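Local structure of FAD dependent oxidoreductase domain-containing protein (3C4N) at residues V85-D90 and R161-A166; R121-L126 and V270-G275. The protein probably works as an FAD-dependent oxidoreductase, its precise reaction being unknown, and binds ADP in the crystal. All blocks are in the same frame, centred on the assembly; numbering follows the deposited sequence.

Contact 1: residues V85-D90 and R161-A166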
# COMPACT_ATOMS: atom_id res chain seq x y z
N VAL A 85 22.08 3.55 -13.03
CA VAL A 85 22.89 4.23 -14.04
C VAL A 85 22.38 3.97 -15.45
O VAL A 85 22.39 2.83 -15.91
CB VAL A 85 24.35 3.76 -14.01
CG1 VAL A 85 25.14 4.50 -15.08
CG2 VAL A 85 24.96 4.01 -12.65
N TRP A 86 21.92 5.01 -16.13
CA TRP A 86 21.47 4.83 -17.50
C TRP A 86 22.63 5.26 -18.36
O TRP A 86 23.07 6.42 -18.31
CB TRP A 86 20.27 5.72 -17.82
CG TRP A 86 19.65 5.38 -19.15
CD1 TRP A 86 18.54 4.62 -19.36
CD2 TRP A 86 20.11 5.77 -20.45
NE1 TRP A 86 18.28 4.51 -20.71
CE2 TRP A 86 19.24 5.21 -21.40
CE3 TRP A 86 21.18 6.55 -20.91
CZ2 TRP A 86 19.40 5.40 -22.78
CZ3 TRP A 86 21.35 6.73 -22.29
CH2 TRP A 86 20.46 6.16 -23.20
N THR A 87 23.15 4.33 -19.16
CA THR A 87 24.28 4.65 -20.03
C THR A 87 24.18 3.97 -21.37
O THR A 87 23.85 2.78 -21.44
CB THR A 87 25.62 4.26 -19.39
OG1 THR A 87 26.67 4.55 -20.31
CG2 THR A 87 25.65 2.78 -19.03
N ALA A 88 24.50 4.70 -22.43
CA ALA A 88 24.46 4.15 -23.78
C ALA A 88 25.43 2.99 -23.93
O ALA A 88 25.40 2.27 -24.92
CB ALA A 88 24.78 5.24 -24.80
N GLN A 89 26.29 2.79 -22.93
CA GLN A 89 27.26 1.69 -23.00
C GLN A 89 26.66 0.39 -22.49
O GLN A 89 27.29 -0.66 -22.56
CB GLN A 89 28.53 2.04 -22.22
CG GLN A 89 29.32 3.20 -22.84
CD GLN A 89 30.51 3.63 -22.00
OE1 GLN A 89 31.19 4.61 -22.33
NE2 GLN A 89 30.77 2.90 -20.92
N ASP A 90 25.45 0.46 -21.96
CA ASP A 90 24.81 -0.74 -21.46
C ASP A 90 23.71 -1.18 -22.41
O ASP A 90 22.83 -1.95 -22.03
CB ASP A 90 24.24 -0.52 -20.07
CG ASP A 90 25.30 -0.55 -18.99
OD1 ASP A 90 26.48 -0.84 -19.31
OD2 ASP A 90 24.95 -0.29 -17.82
N ARG A 161 36.30 5.98 -22.61
CA ARG A 161 35.19 6.08 -23.55
C ARG A 161 34.12 6.85 -22.78
O ARG A 161 33.47 6.31 -21.89
CB ARG A 161 34.70 4.67 -23.92
CG ARG A 161 33.40 4.62 -24.73
CD ARG A 161 33.64 4.33 -26.20
NE ARG A 161 34.60 3.25 -26.40
CZ ARG A 161 34.47 2.02 -25.89
NH1 ARG A 161 33.42 1.71 -25.14
NH2 ARG A 161 35.42 1.12 -26.09
N VAL A 162 33.95 8.13 -23.11
CA VAL A 162 32.97 8.98 -22.44
C VAL A 162 31.56 8.86 -23.00
O VAL A 162 31.36 8.73 -24.20
CB VAL A 162 33.35 10.47 -22.55
CG1 VAL A 162 32.37 11.31 -21.75
CG2 VAL A 162 34.78 10.69 -22.07
N ASP A 163 30.57 8.91 -22.11
CA ASP A 163 29.16 8.87 -22.53
C ASP A 163 28.50 10.09 -21.92
O ASP A 163 28.13 10.09 -20.75
CB ASP A 163 28.46 7.59 -22.04
CG ASP A 163 26.95 7.67 -22.16
OD1 ASP A 163 26.43 8.67 -22.72
OD2 ASP A 163 26.26 6.75 -21.68
N PRO A 164 28.36 11.16 -22.71
CA PRO A 164 27.75 12.41 -22.24
C PRO A 164 26.26 12.31 -21.91
O PRO A 164 25.72 13.19 -21.25
CB PRO A 164 28.02 13.39 -23.39
CG PRO A 164 29.26 12.83 -24.04
CD PRO A 164 28.94 11.35 -24.05
N ARG A 165 25.61 11.24 -22.36
CA ARG A 165 24.18 11.10 -22.09
C ARG A 165 23.84 10.20 -20.89
O ARG A 165 22.68 9.86 -20.67
CB ARG A 165 23.46 10.58 -23.33
CG ARG A 165 23.72 11.37 -24.61
CD ARG A 165 22.94 10.80 -25.77
NE ARG A 165 21.49 10.90 -25.51
CZ ARG A 165 20.62 9.96 -25.85
NH1 ARG A 165 21.03 8.85 -26.44
NH2 ARG A 165 19.32 10.12 -25.60
N ALA A 166 24.85 9.80 -20.11
CA ALA A 166 24.59 8.93 -18.97
C ALA A 166 23.77 9.67 -17.91
O ALA A 166 23.87 10.89 -17.77
CB ALA A 166 25.92 8.43 -18.37
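The indole of Trp86 and the guanidinium of Arg165 meet only loosely and obliquely, with Trp86 CH2 4.2 Å from Arg165 NH1. A nearer neighbour of the ring is backbone: Arg165 O lies 3.6 Å from Trp86 CE3, again at a slant. Each flat group has its polar end tied to helix 96-107, Trp86 NE1 to the carbonyl of Ala99 and Arg165 NH2 to Glu100. The third flat group, the Asp163 carboxylate, carries the contact, and its two oxygens serve different segments. Asp163 OD2 accepts twice from 85-90: Thr87 OG1 donates to its anti lone pair at 2.6 Å, while Ala88 N arrives on the syn side at 2.8 Å, 35° out of the carboxylate plane. Asp163 OD1 turns back to its own segment and takes Arg165 N from above the plane at 2.7 Å, closing an Asx turn inside the type I beta turn from Asp163 to Ala166. This illustrates how one buried aspartate can shape its own turn and tie a neighbouring loop to it. The turn links strands 159-163 and 167-169, which both pair with strand 118-127 in a sheet separate from that of the Rossmann-type nucleotide fold. With CG anti to the backbone N (chi1 166°), Asp163 projects its carboxylate across to Thr87. At one end, Trp86 O receives a CA-H...O contact from Ala166 CA at 3.0 Å; at the other, the extended side chain of Gln89 crosses that of Arg161 at a slant.

Contact 2: residues R121-L126 and V270-G275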
# COMPACT_ATOMS: atom_id res chain seq x y z
N ARG A 121 24.84 12.93 -15.70
CA ARG A 121 26.15 12.61 -15.18
C ARG A 121 26.89 11.77 -16.20
O ARG A 121 26.53 10.62 -16.43
CB ARG A 121 25.98 11.85 -13.86
CG ARG A 121 27.18 11.84 -12.95
CD ARG A 121 26.96 10.82 -11.85
NE ARG A 121 25.93 11.19 -10.89
CZ ARG A 121 26.06 12.17 -10.00
NH1 ARG A 121 25.08 12.44 -9.15
NH2 ARG A 121 27.17 12.89 -9.96
N PRO A 122 27.93 12.32 -16.83
CA PRO A 122 28.70 11.57 -17.82
C PRO A 122 29.34 10.33 -17.20
O PRO A 122 29.67 10.33 -16.01
CB PRO A 122 29.73 12.58 -18.30
CG PRO A 122 29.96 13.40 -17.08
CD PRO A 122 28.54 13.63 -16.60
N LEU A 123 29.53 9.30 -18.02
CA LEU A 123 30.12 8.04 -17.57
C LEU A 123 31.40 7.77 -18.35
O LEU A 123 31.41 7.86 -19.57
CB LEU A 123 29.12 6.90 -17.76
CG LEU A 123 29.51 5.51 -17.26
CD1 LEU A 123 28.27 4.68 -17.01
CD2 LEU A 123 30.40 4.84 -18.29
N LEU A 124 32.49 7.45 -17.65
CA LEU A 124 33.76 7.18 -18.31
C LEU A 124 34.20 5.73 -18.14
O LEU A 124 34.25 5.24 -17.02
CB LEU A 124 34.87 8.08 -17.77
CG LEU A 124 34.65 9.59 -17.68
CD1 LEU A 124 35.97 10.24 -17.30
CD2 LEU A 124 34.18 10.15 -18.99
N HIS A 125 34.50 5.06 -19.25
CA HIS A 125 34.97 3.67 -19.23
C HIS A 125 36.50 3.70 -19.41
O HIS A 125 37.02 3.52 -20.51
CB HIS A 125 34.34 2.87 -20.39
CG HIS A 125 34.76 1.43 -20.44
ND1 HIS A 125 35.86 0.94 -19.77
CD2 HIS A 125 34.23 0.37 -21.10
CE1 HIS A 125 35.99 -0.35 -20.02
NE2 HIS A 125 35.01 -0.72 -20.83
N LEU A 126 37.22 3.94 -18.31
CA LEU A 126 38.68 4.01 -18.30
C LEU A 126 39.35 2.80 -18.96
O LEU A 126 38.97 1.65 -18.71
CB LEU A 126 39.19 4.15 -16.87
CG LEU A 126 38.58 5.32 -16.09
CD1 LEU A 126 38.83 5.12 -14.59
CD2 LEU A 126 39.16 6.63 -16.58
N VAL A 270 30.29 9.13 -13.50
CA VAL A 270 30.32 7.73 -13.11
C VAL A 270 31.58 7.19 -13.76
O VAL A 270 31.90 7.56 -14.89
CB VAL A 270 29.08 6.95 -13.65
CG1 VAL A 270 29.19 5.48 -13.31
CG2 VAL A 270 27.80 7.53 -13.08
N LEU A 271 32.31 6.33 -13.06
CA LEU A 271 33.54 5.76 -13.59
C LEU A 271 33.46 4.25 -13.60
O LEU A 271 32.83 3.65 -12.72
CB LEU A 271 34.73 6.20 -12.73
CG LEU A 271 34.95 7.71 -12.60
CD1 LEU A 271 35.77 7.99 -11.33
CD2 LEU A 271 35.66 8.23 -13.84
N ARG A 272 34.10 3.65 -14.59
CA ARG A 272 34.13 2.20 -14.76
C ARG A 272 35.53 1.75 -15.13
O ARG A 272 36.25 2.44 -15.85
CB ARG A 272 33.18 1.79 -15.87
CG ARG A 272 31.73 1.93 -15.50
CD ARG A 272 30.82 1.27 -16.53
NE ARG A 272 29.47 1.11 -15.99
CZ ARG A 272 28.44 0.63 -16.68
NH1 ARG A 272 28.60 0.27 -17.94
NH2 ARG A 272 27.25 0.51 -16.10
N ALA A 273 35.93 0.58 -14.66
CA ALA A 273 37.26 0.03 -14.97
C ALA A 273 37.19 -1.49 -14.87
O ALA A 273 36.60 -2.02 -13.94
CB ALA A 273 38.31 0.58 -13.97
N SER A 274 37.78 -2.18 -15.83
CA SER A 274 37.77 -3.65 -15.83
C SER A 274 36.44 -4.25 -15.38
O SER A 274 36.41 -5.31 -14.74
CB SER A 274 38.89 -4.19 -14.94
OG SER A 274 40.17 -3.88 -15.46
N GLY A 275 35.33 -3.59 -15.70
CA GLY A 275 34.03 -4.10 -15.33
C GLY A 275 33.48 -3.60 -14.01
O GLY A 275 32.32 -3.84 -13.68
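Val270 O is gripped by two successive residues of the neighbouring strand: Leu124 N donates to it at 2.8 Å with an N-H...O angle of 164°, and Leu123 CA adds a CA-H...O contact at 3.3 Å. The pattern is that of a parallel beta pair, strands 123-126 and 270-273 having their N-to-C directions 19° from exactly parallel, in a mixed sheet apart from the one that carries the nucleotide fold. The ladder continues with Arg272 N to Leu124 O at 2.9 Å and fades at a weak bond from Leu126 N to Arg272 O. In such a pair the side chains in register share a face. Leu124 and Leu271 lie side by side and point the same way, Leu124 CD1 4.0 Å from Leu271 CD2. On the other face, Leu123 stands between Val270 and Arg272; a chi1 of -176° swings its CG away from its own backbone N and brings CD1 to within 3.9 Å of Val270 CG1, while CD2 meets the aliphatic part of Arg272. With an alanine in place of Leu123, the contact with Val270 CG1 and the cover over one face of the Arg272 guanidinium would probably be lost. Arg121 crosses Val270 at about a right angle, its CD 3.6 Å from Val270 CG2, while its guanidinium turns to Thr168 and Glu119. The guanidinium of Arg272 has Asp90 as its partner, and Leu123 CD1 sits over one face of it, offset toward the rim, 3.9 Å from Arg272 NE.

The two contacts lie with centres about 8 Å apart in one mixed sheet, on the same side of the chain's centre. Their segments alternate along the chain, in the order 85-90, 121-126, 161-166 and 270-275, so neither closes before the other begins. Strand 118-127 is the shared member: it pairs antiparallel with 159-163 on one side and parallel with 270-273 on the other, and Asp163 N probably bonds to Leu123 O. A salt bridge between Asp90 OD1 and Arg272 NH1, at 2.8 Å, joins the first and last of the four segments directly. Pieces distant in sequence are thus woven into one sheet of this presumed flavoprotein, separate from that of its nucleotide-binding fold.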